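Local coordinates for protein intracellular serine protease (Bacillus licheniformis, PDB 4ZOQ) that probably acts as a subtilisin-like serine endopeptidase that cleaves lanthipeptide precursors at a specific sequence, at residues B[36-48]-B[285-297]. Numbering follows the deposited sequence.
Sequences YQIERGHPDVKVA and TAALVISEYRERH
Gly41 passes closest to helix 285-297, its CA 5.2 Å from that of Leu288, where the loop 39-45 runs along the helix before strand 46-48 begins. The helix gives Ser291 as a polar bridge between the two. The backbone N of His42 donates to Ser291 OG at 3.0 Å, and the hydroxyl passes its own hydrogen back to Ala287 O. That carbonyl also accepts the helical N-H of Ser291, from the opposite face of its plane. Ser291 CB sits over one face of the His42 ring in a CH-pi contact. In the plane of the same ring, His42 NE2 donates to Glu295 OE2 at 2.8 Å, in a nearly straight bond of 168°. The carboxylate is met from above its plane. Glu39 reaches the same place from the other direction. Its chain bends at chi2 (58°) and brings the carboxylate back over Ser291 CB, where OE1 accepts from Gly41 N through its anti lone pair. The planes of the Glu39 and Glu295 carboxylates are nearly perpendicular, and Glu39 OE2 lies 2.7 Å from Glu295 OE2. Two charged carboxylates this close would repel, so a proton on one of them, or a charged His42, would probably ease the approach. Leu288 CD2 packs against Glu39 O and Gly41 N. Further along, Val45 splits its branches: CG1 meets Ala287 CB, and CG2 lies 3.7 Å from Ile290 CG2. Val47 CG2 also rests on Ala287 CB, at 3.7 Å. Arg294 lies beside Val45 CG2 and forms its salt bridge with Glu132. The contact joins the lead-in to strand 46-51 of the central, mainly parallel sheet, which carries the predicted catalytic Asp51, to helix 275-297, whose first turn holds the predicted nucleophile Ser276, an arrangement characteristic of the subtilisin-like alpha/beta fold.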
ATOM      1  N   TYR B  36       9.262 -12.838 -16.400  1.00 31.93           N
ATOM      2  CA  TYR B  36       7.986 -13.467 -16.759  1.00 32.96           C
ATOM      3  C   TYR B  36       8.156 -14.932 -17.063  1.00 35.61           C
ATOM      4  O   TYR B  36       7.223 -15.706 -16.896  1.00 38.70           O
ATOM      5  CB  TYR B  36       7.328 -12.813 -17.971  1.00 33.17           C
ATOM      6  CG  TYR B  36       6.810 -11.404 -17.763  1.00 33.23           C
ATOM      7  CD1 TYR B  36       6.796 -10.808 -16.499  1.00 30.30           C
ATOM      8  CD2 TYR B  36       6.387 -10.651 -18.843  1.00 32.09           C
ATOM      9  CE1 TYR B  36       6.345  -9.503 -16.325  1.00 31.90           C
ATOM     10  CE2 TYR B  36       5.939  -9.344 -18.682  1.00 32.71           C
ATOM     11  CZ  TYR B  36       5.921  -8.776 -17.428  1.00 32.32           C
ATOM     12  OH  TYR B  36       5.459  -7.489 -17.274  1.00 31.31           O
ATOM     13  N   GLN B  37       9.326 -15.317 -17.553  1.00 35.14           N
ATOM     14  CA  GLN B  37       9.583 -16.731 -17.809  1.00 37.66           C
ATOM     15  C   GLN B  37      10.326 -17.404 -16.652  1.00 40.20           C
ATOM     16  O   GLN B  37      10.552 -18.596 -16.696  1.00 47.31           O
ATOM     17  CB  GLN B  37      10.311 -16.929 -19.145  1.00 35.80           C
ATOM     18  CG  GLN B  37      11.719 -16.431 -19.160  1.00 42.30           C
ATOM     19  CD  GLN B  37      12.475 -16.771 -20.439  1.00 45.06           C
ATOM     20  OE1 GLN B  37      13.419 -16.088 -20.806  1.00 60.37           O
ATOM     21  NE2 GLN B  37      12.160 -17.904 -21.020  1.00 49.35           N
ATOM     22  N   ILE B  38      10.692 -16.640 -15.624  1.00 38.82           N
ATOM     23  CA  ILE B  38      11.319 -17.196 -14.427  1.00 34.54           C
ATOM     24  C   ILE B  38      10.235 -17.451 -13.379  1.00 36.29           C
ATOM     25  O   ILE B  38      10.137 -18.539 -12.820  1.00 42.38           O
ATOM     26  CB  ILE B  38      12.386 -16.240 -13.826  1.00 40.54           C
ATOM     27  CG1 ILE B  38      13.428 -15.807 -14.874  1.00 37.37           C
ATOM     28  CG2 ILE B  38      13.055 -16.876 -12.599  1.00 40.30           C
ATOM     29  CD1 ILE B  38      14.196 -16.963 -15.451  1.00 44.76           C
ATOM     30  N   GLU B  39       9.424 -16.437 -13.117  1.00 35.05           N
ATOM     31  CA  GLU B  39       8.317 -16.552 -12.193  1.00 33.75           C
ATOM     32  C   GLU B  39       7.349 -15.427 -12.509  1.00 35.33           C
ATOM     33  O   GLU B  39       7.606 -14.247 -12.256  1.00 33.58           O
ATOM     34  CB  GLU B  39       8.783 -16.505 -10.727  1.00 35.08           C
ATOM     35  CG  GLU B  39       7.626 -16.586  -9.713  1.00 33.47           C
ATOM     36  CD  GLU B  39       6.775 -17.861  -9.888  1.00 36.78           C
ATOM     37  OE1 GLU B  39       5.585 -17.742 -10.261  1.00 39.91           O
ATOM     38  OE2 GLU B  39       7.275 -18.975  -9.639  1.00 34.71           O
ATOM     39  N   ARG B  40       6.182 -15.824 -12.982  1.00 36.67           N
ATOM     40  CA  ARG B  40       5.171 -14.882 -13.400  1.00 34.57           C
ATOM     41  C   ARG B  40       4.178 -14.648 -12.271  1.00 36.57           C
ATOM     42  O   ARG B  40       3.265 -13.833 -12.415  1.00 38.93           O
ATOM     43  CB  ARG B  40       4.482 -15.413 -14.661  1.00 34.89           C
ATOM     44  CG  ARG B  40       4.037 -14.361 -15.655  1.00 36.38           C
ATOM     45  CD  ARG B  40       3.669 -14.986 -17.024  1.00 37.88           C
ATOM     46  NE  ARG B  40       3.361 -13.938 -17.992  1.00 36.10           N
ATOM     47  CZ  ARG B  40       2.199 -13.285 -18.022  1.00 37.68           C
ATOM     48  NH1 ARG B  40       1.242 -13.603 -17.159  1.00 40.17           N
ATOM     49  NH2 ARG B  40       1.982 -12.332 -18.914  1.00 32.85           N
ATOM     50  N   GLY B  41       4.355 -15.373 -11.156  1.00 33.63           N
ATOM     51  CA  GLY B  41       3.435 -15.297 -10.030  1.00 31.21           C
ATOM     52  C   GLY B  41       2.365 -16.377 -10.007  1.00 35.72           C
ATOM     53  O   GLY B  41       1.964 -16.899 -11.059  1.00 40.28           O
ATOM     54  N   HIS B  42       1.906 -16.732  -8.809  1.00 35.14           N
ATOM     55  CA  HIS B  42       0.834 -17.723  -8.655  1.00 34.57           C
ATOM     56  C   HIS B  42      -0.508 -17.062  -8.439  1.00 34.71           C
ATOM     57  O   HIS B  42      -0.629 -16.180  -7.610  1.00 35.20           O
ATOM     58  CB  HIS B  42       1.119 -18.702  -7.497  1.00 34.71           C
ATOM     59  CG  HIS B  42       2.292 -19.608  -7.737  1.00 36.55           C
ATOM     60  ND1 HIS B  42       2.684 -20.580  -6.837  1.00 36.37           N
ATOM     61  CD2 HIS B  42       3.179 -19.666  -8.758  1.00 33.72           C
ATOM     62  CE1 HIS B  42       3.749 -21.204  -7.297  1.00 34.45           C
ATOM     63  NE2 HIS B  42       4.077 -20.664  -8.459  1.00 36.89           N
ATOM     64  N   PRO B  43      -1.530 -17.500  -9.188  1.00 37.38           N
ATOM     65  CA  PRO B  43      -2.883 -16.997  -8.956  1.00 35.84           C
ATOM     66  C   PRO B  43      -3.352 -17.161  -7.512  1.00 33.98           C
ATOM     67  O   PRO B  43      -4.176 -16.367  -7.099  1.00 36.35           O
ATOM     68  CB  PRO B  43      -3.738 -17.854  -9.901  1.00 36.11           C
ATOM     69  CG  PRO B  43      -2.823 -18.234 -10.993  1.00 36.83           C
ATOM     70  CD  PRO B  43      -1.458 -18.369 -10.381  1.00 34.38           C
ATOM     71  N   ASP B  44      -2.851 -18.146  -6.768  1.00 37.47           N
ATOM     72  CA  ASP B  44      -3.305 -18.363  -5.379  1.00 40.10           C
ATOM     73  C   ASP B  44      -2.399 -17.706  -4.337  1.00 36.89           C
ATOM     74  O   ASP B  44      -2.534 -17.961  -3.143  1.00 41.17           O
ATOM     75  CB  ASP B  44      -3.462 -19.862  -5.068  1.00 37.67           C
ATOM     76  CG  ASP B  44      -2.162 -20.580  -5.054  1.00 40.05           C
ATOM     77  OD1 ASP B  44      -1.242 -20.110  -5.742  1.00 42.94           O
ATOM     78  OD2 ASP B  44      -2.058 -21.620  -4.385  1.00 41.43           O
ATOM     79  N   VAL B  45      -1.435 -16.918  -4.797  1.00 35.26           N
ATOM     80  CA  VAL B  45      -0.806 -15.925  -3.931  1.00 37.60           C
ATOM     81  C   VAL B  45      -1.616 -14.634  -4.066  1.00 36.39           C
ATOM     82  O   VAL B  45      -1.874 -14.164  -5.174  1.00 35.75           O
ATOM     83  CB  VAL B  45       0.669 -15.662  -4.289  1.00 38.01           C
ATOM     84  CG1 VAL B  45       1.152 -14.343  -3.685  1.00 31.48           C
ATOM     85  CG2 VAL B  45       1.538 -16.846  -3.892  1.00 34.19           C
ATOM     86  N   LYS B  46      -2.063 -14.081  -2.947  1.00 37.81           N
ATOM     87  CA  LYS B  46      -2.996 -12.951  -3.012  1.00 37.32           C
ATOM     88  C   LYS B  46      -2.382 -11.692  -2.385  1.00 36.75           C
ATOM     89  O   LYS B  46      -1.851 -11.729  -1.257  1.00 34.57           O
ATOM     90  CB  LYS B  46      -4.325 -13.292  -2.297  1.00 37.17           C
ATOM     91  CG  LYS B  46      -5.128 -14.395  -2.972  1.00 43.36           C
ATOM     92  CD  LYS B  46      -6.535 -14.532  -2.385  1.00 40.34           C
ATOM     93  CE  LYS B  46      -6.524 -15.133  -0.988  1.00 46.17           C
ATOM     94  NZ  LYS B  46      -7.919 -15.116  -0.434  1.00 47.78           N
ATOM     95  N   VAL B  47      -2.467 -10.587  -3.114  1.00 33.75           N
ATOM     96  CA  VAL B  47      -2.005  -9.288  -2.638  1.00 31.85           C
ATOM     97  C   VAL B  47      -3.220  -8.414  -2.361  1.00 31.27           C
ATOM     98  O   VAL B  47      -4.057  -8.200  -3.243  1.00 33.76           O
ATOM     99  CB  VAL B  47      -1.063  -8.593  -3.664  1.00 33.77           C
ATOM    100  CG1 VAL B  47      -0.679  -7.197  -3.206  1.00 28.82           C
ATOM    101  CG2 VAL B  47       0.184  -9.455  -3.932  1.00 30.98           C
ATOM    102  N   ALA B  48      -3.333  -7.940  -1.125  1.00 30.64           N
ATOM    103  CA  ALA B  48      -4.435  -7.071  -0.739  1.00 32.28           C
ATOM    104  C   ALA B  48      -4.123  -5.619  -1.102  1.00 34.09           C
ATOM    105  O   ALA B  48      -3.073  -5.088  -0.764  1.00 32.37           O
ATOM    106  CB  ALA B  48      -4.725  -7.204   0.726  1.00 31.34           C
ATOM    107  N   THR B 285       6.995  -7.564  -6.066  1.00 27.25           N
ATOM    108  CA  THR B 285       8.214  -8.361  -5.980  1.00 29.00           C
ATOM    109  C   THR B 285       8.100  -9.404  -4.858  1.00 28.31           C
ATOM    110  O   THR B 285       8.512 -10.561  -5.028  1.00 29.17           O
ATOM    111  CB  THR B 285       9.463  -7.497  -5.724  1.00 26.61           C
ATOM    112  OG1 THR B 285       9.593  -6.497  -6.753  1.00 26.10           O
ATOM    113  CG2 THR B 285      10.722  -8.387  -5.712  1.00 25.02           C
ATOM    114  N   ALA B 286       7.516  -9.014  -3.726  1.00 27.15           N
ATOM    115  CA  ALA B 286       7.320  -9.961  -2.624  1.00 27.88           C
ATOM    116  C   ALA B 286       6.437 -11.140  -3.042  1.00 29.28           C
ATOM    117  O   ALA B 286       6.729 -12.301  -2.718  1.00 29.30           O
ATOM    118  CB  ALA B 286       6.719  -9.266  -1.424  1.00 27.87           C
ATOM    119  N   ALA B 287       5.354 -10.830  -3.755  1.00 28.99           N
ATOM    120  CA  ALA B 287       4.451 -11.858  -4.273  1.00 30.78           C
ATOM    121  C   ALA B 287       5.215 -12.774  -5.235  1.00 27.80           C
ATOM    122  O   ALA B 287       4.981 -13.982  -5.267  1.00 30.62           O
ATOM    123  CB  ALA B 287       3.239 -11.230  -4.958  1.00 27.84           C
ATOM    124  N   LEU B 288       6.149 -12.212  -5.991  1.00 26.05           N
ATOM    125  CA  LEU B 288       6.942 -13.066  -6.874  1.00 31.51           C
ATOM    126  C   LEU B 288       7.821 -14.054  -6.092  1.00 30.60           C
ATOM    127  O   LEU B 288       7.908 -15.226  -6.461  1.00 29.75           O
ATOM    128  CB  LEU B 288       7.810 -12.230  -7.816  1.00 30.63           C
ATOM    129  CG  LEU B 288       7.148 -11.644  -9.056  1.00 31.06           C
ATOM    130  CD1 LEU B 288       8.236 -11.078  -9.987  1.00 30.89           C
ATOM    131  CD2 LEU B 288       6.308 -12.722  -9.767  1.00 29.79           C
ATOM    132  N   VAL B 289       8.460 -13.573  -5.019  1.00 32.12           N
ATOM    133  CA  VAL B 289       9.334 -14.406  -4.198  1.00 29.04           C
ATOM    134  C   VAL B 289       8.518 -15.504  -3.521  1.00 32.67           C
ATOM    135  O   VAL B 289       8.912 -16.674  -3.542  1.00 32.97           O
ATOM    136  CB  VAL B 289      10.075 -13.579  -3.146  1.00 30.32           C
ATOM    137  CG1 VAL B 289      10.692 -14.486  -2.076  1.00 30.08           C
ATOM    138  CG2 VAL B 289      11.139 -12.737  -3.814  1.00 30.05           C
ATOM    139  N   ILE B 290       7.367 -15.134  -2.961  1.00 28.39           N
ATOM    140  CA  ILE B 290       6.506 -16.121  -2.344  1.00 29.42           C
ATOM    141  C   ILE B 290       6.108 -17.192  -3.377  1.00 32.06           C
ATOM    142  O   ILE B 290       6.183 -18.387  -3.091  1.00 29.93           O
ATOM    143  CB  ILE B 290       5.240 -15.475  -1.721  1.00 31.77           C
ATOM    144  CG1 ILE B 290       5.612 -14.649  -0.485  1.00 28.14           C
ATOM    145  CG2 ILE B 290       4.225 -16.560  -1.326  1.00 30.13           C
ATOM    146  CD1 ILE B 290       4.580 -13.676  -0.034  1.00 26.47           C
ATOM    147  N   SER B 291       5.737 -16.766  -4.585  1.00 29.98           N
ATOM    148  CA  SER B 291       5.348 -17.702  -5.635  1.00 32.63           C
ATOM    149  C   SER B 291       6.510 -18.657  -5.966  1.00 34.39           C
ATOM    150  O   SER B 291       6.343 -19.880  -5.957  1.00 31.13           O
ATOM    151  CB  SER B 291       4.921 -16.936  -6.885  1.00 31.93           C
ATOM    152  OG  SER B 291       3.797 -16.108  -6.614  1.00 30.52           O
ATOM    153  N   GLU B 292       7.706 -18.112  -6.190  1.00 32.70           N
ATOM    154  CA  GLU B 292       8.816 -18.993  -6.499  1.00 35.92           C
ATOM    155  C   GLU B 292       9.120 -19.956  -5.341  1.00 35.38           C
ATOM    156  O   GLU B 292       9.319 -21.155  -5.549  1.00 35.72           O
ATOM    157  CB  GLU B 292      10.071 -18.212  -6.837  1.00 33.96           C
ATOM    158  CG  GLU B 292      11.233 -19.130  -7.086  1.00 36.10           C
ATOM    159  CD  GLU B 292      12.201 -18.589  -8.092  1.00 40.61           C
ATOM    160  OE1 GLU B 292      11.750 -17.956  -9.077  1.00 40.89           O
ATOM    161  OE2 GLU B 292      13.414 -18.808  -7.899  1.00 37.75           O
ATOM    162  N   TYR B 293       9.138 -19.431  -4.124  1.00 33.84           N
ATOM    163  CA  TYR B 293       9.505 -20.246  -2.969  1.00 38.35           C
ATOM    164  C   TYR B 293       8.515 -21.398  -2.777  1.00 36.42           C
ATOM    165  O   TYR B 293       8.905 -22.537  -2.524  1.00 36.48           O
ATOM    166  CB  TYR B 293       9.559 -19.380  -1.705  1.00 33.49           C
ATOM    167  CG  TYR B 293      10.114 -20.084  -0.492  1.00 37.68           C
ATOM    168  CD1 TYR B 293       9.338 -20.979   0.249  1.00 39.77           C
ATOM    169  CD2 TYR B 293      11.439 -19.871  -0.098  1.00 37.40           C
ATOM    170  CE1 TYR B 293       9.865 -21.628   1.382  1.00 44.48           C
ATOM    171  CE2 TYR B 293      11.985 -20.513   1.018  1.00 38.46           C
ATOM    172  CZ  TYR B 293      11.194 -21.386   1.751  1.00 45.01           C
ATOM    173  OH  TYR B 293      11.738 -22.020   2.838  1.00 47.72           O
ATOM    174  N   ARG B 294       7.240 -21.115  -2.978  1.00 32.94           N
ATOM    175  CA  ARG B 294       6.221 -22.126  -2.722  1.00 34.97           C
ATOM    176  C   ARG B 294       6.327 -23.178  -3.819  1.00 41.53           C
ATOM    177  O   ARG B 294       6.129 -24.367  -3.597  1.00 42.58           O
ATOM    178  CB  ARG B 294       4.852 -21.482  -2.707  1.00 32.67           C
ATOM    179  CG  ARG B 294       4.605 -20.595  -1.504  1.00 35.70           C
ATOM    180  CD  ARG B 294       3.225 -19.968  -1.546  1.00 34.60           C
ATOM    181  NE  ARG B 294       2.202 -20.960  -1.264  1.00 45.53           N
ATOM    182  CZ  ARG B 294       0.901 -20.708  -1.235  1.00 51.62           C
ATOM    183  NH1 ARG B 294       0.462 -19.477  -1.477  1.00 41.01           N
ATOM    184  NH2 ARG B 294       0.045 -21.695  -0.972  1.00 54.23           N
ATOM    185  N   GLU B 295       6.722 -22.722  -4.999  1.00 41.94           N
ATOM    186  CA  GLU B 295       6.905 -23.611  -6.130  1.00 41.86           C
ATOM    187  C   GLU B 295       8.083 -24.556  -5.937  1.00 42.56           C
ATOM    188  O   GLU B 295       8.038 -25.714  -6.353  1.00 40.00           O
ATOM    189  CB  GLU B 295       7.101 -22.793  -7.403  1.00 38.95           C
ATOM    190  CG  GLU B 295       7.015 -23.611  -8.666  1.00 43.51           C
ATOM    191  CD  GLU B 295       6.818 -22.756  -9.895  1.00 41.75           C
ATOM    192  OE1 GLU B 295       7.160 -23.241 -10.992  1.00 45.34           O
ATOM    193  OE2 GLU B 295       6.412 -21.582  -9.750  1.00 40.16           O
ATOM    194  N   ARG B 296       9.120 -24.080  -5.263  1.00 40.15           N
ATOM    195  CA  ARG B 296      10.313 -24.884  -5.135  1.00 41.05           C
ATOM    196  C   ARG B 296      10.222 -25.857  -3.949  1.00 42.10           C
ATOM    197  O   ARG B 296      10.833 -26.922  -3.987  1.00 44.88           O
ATOM    198  CB  ARG B 296      11.543 -23.993  -4.985  1.00 41.46           C
ATOM    199  CG  ARG B 296      11.936 -23.274  -6.277  1.00 43.82           C
ATOM    200  CD  ARG B 296      13.260 -22.609  -6.094  1.00 44.11           C
ATOM    201  NE  ARG B 296      13.738 -21.932  -7.289  1.00 50.34           N
ATOM    202  CZ  ARG B 296      14.426 -22.504  -8.266  1.00 52.19           C
ATOM    203  NH1 ARG B 296      14.686 -23.807  -8.219  1.00 58.44           N
ATOM    204  NH2 ARG B 296      14.828 -21.770  -9.304  1.00 49.03           N
ATOM    205  N   HIS B 297       9.500 -25.484  -2.892  1.00 38.97           N
ATOM    206  CA  HIS B 297       9.510 -26.280  -1.652  1.00 40.29           C
ATOM    207  C   HIS B 297       8.144 -26.880  -1.227  1.00 41.34           C
ATOM    208  O   HIS B 297       8.084 -27.733  -0.351  1.00 44.56           O
ATOM    209  CB  HIS B 297      10.051 -25.394  -0.508  1.00 42.31           C
ATOM    210  CG  HIS B 297      11.343 -24.684  -0.829  1.00 43.78           C
ATOM    211  ND1 HIS B 297      12.583 -25.282  -0.735  1.00 39.88           N
ATOM    212  CD2 HIS B 297      11.575 -23.406  -1.223  1.00 43.10           C
ATOM    213  CE1 HIS B 297      13.519 -24.410  -1.084  1.00 39.69           C
ATOM    214  NE2 HIS B 297      12.935 -23.263  -1.381  1.00 38.33           N
TER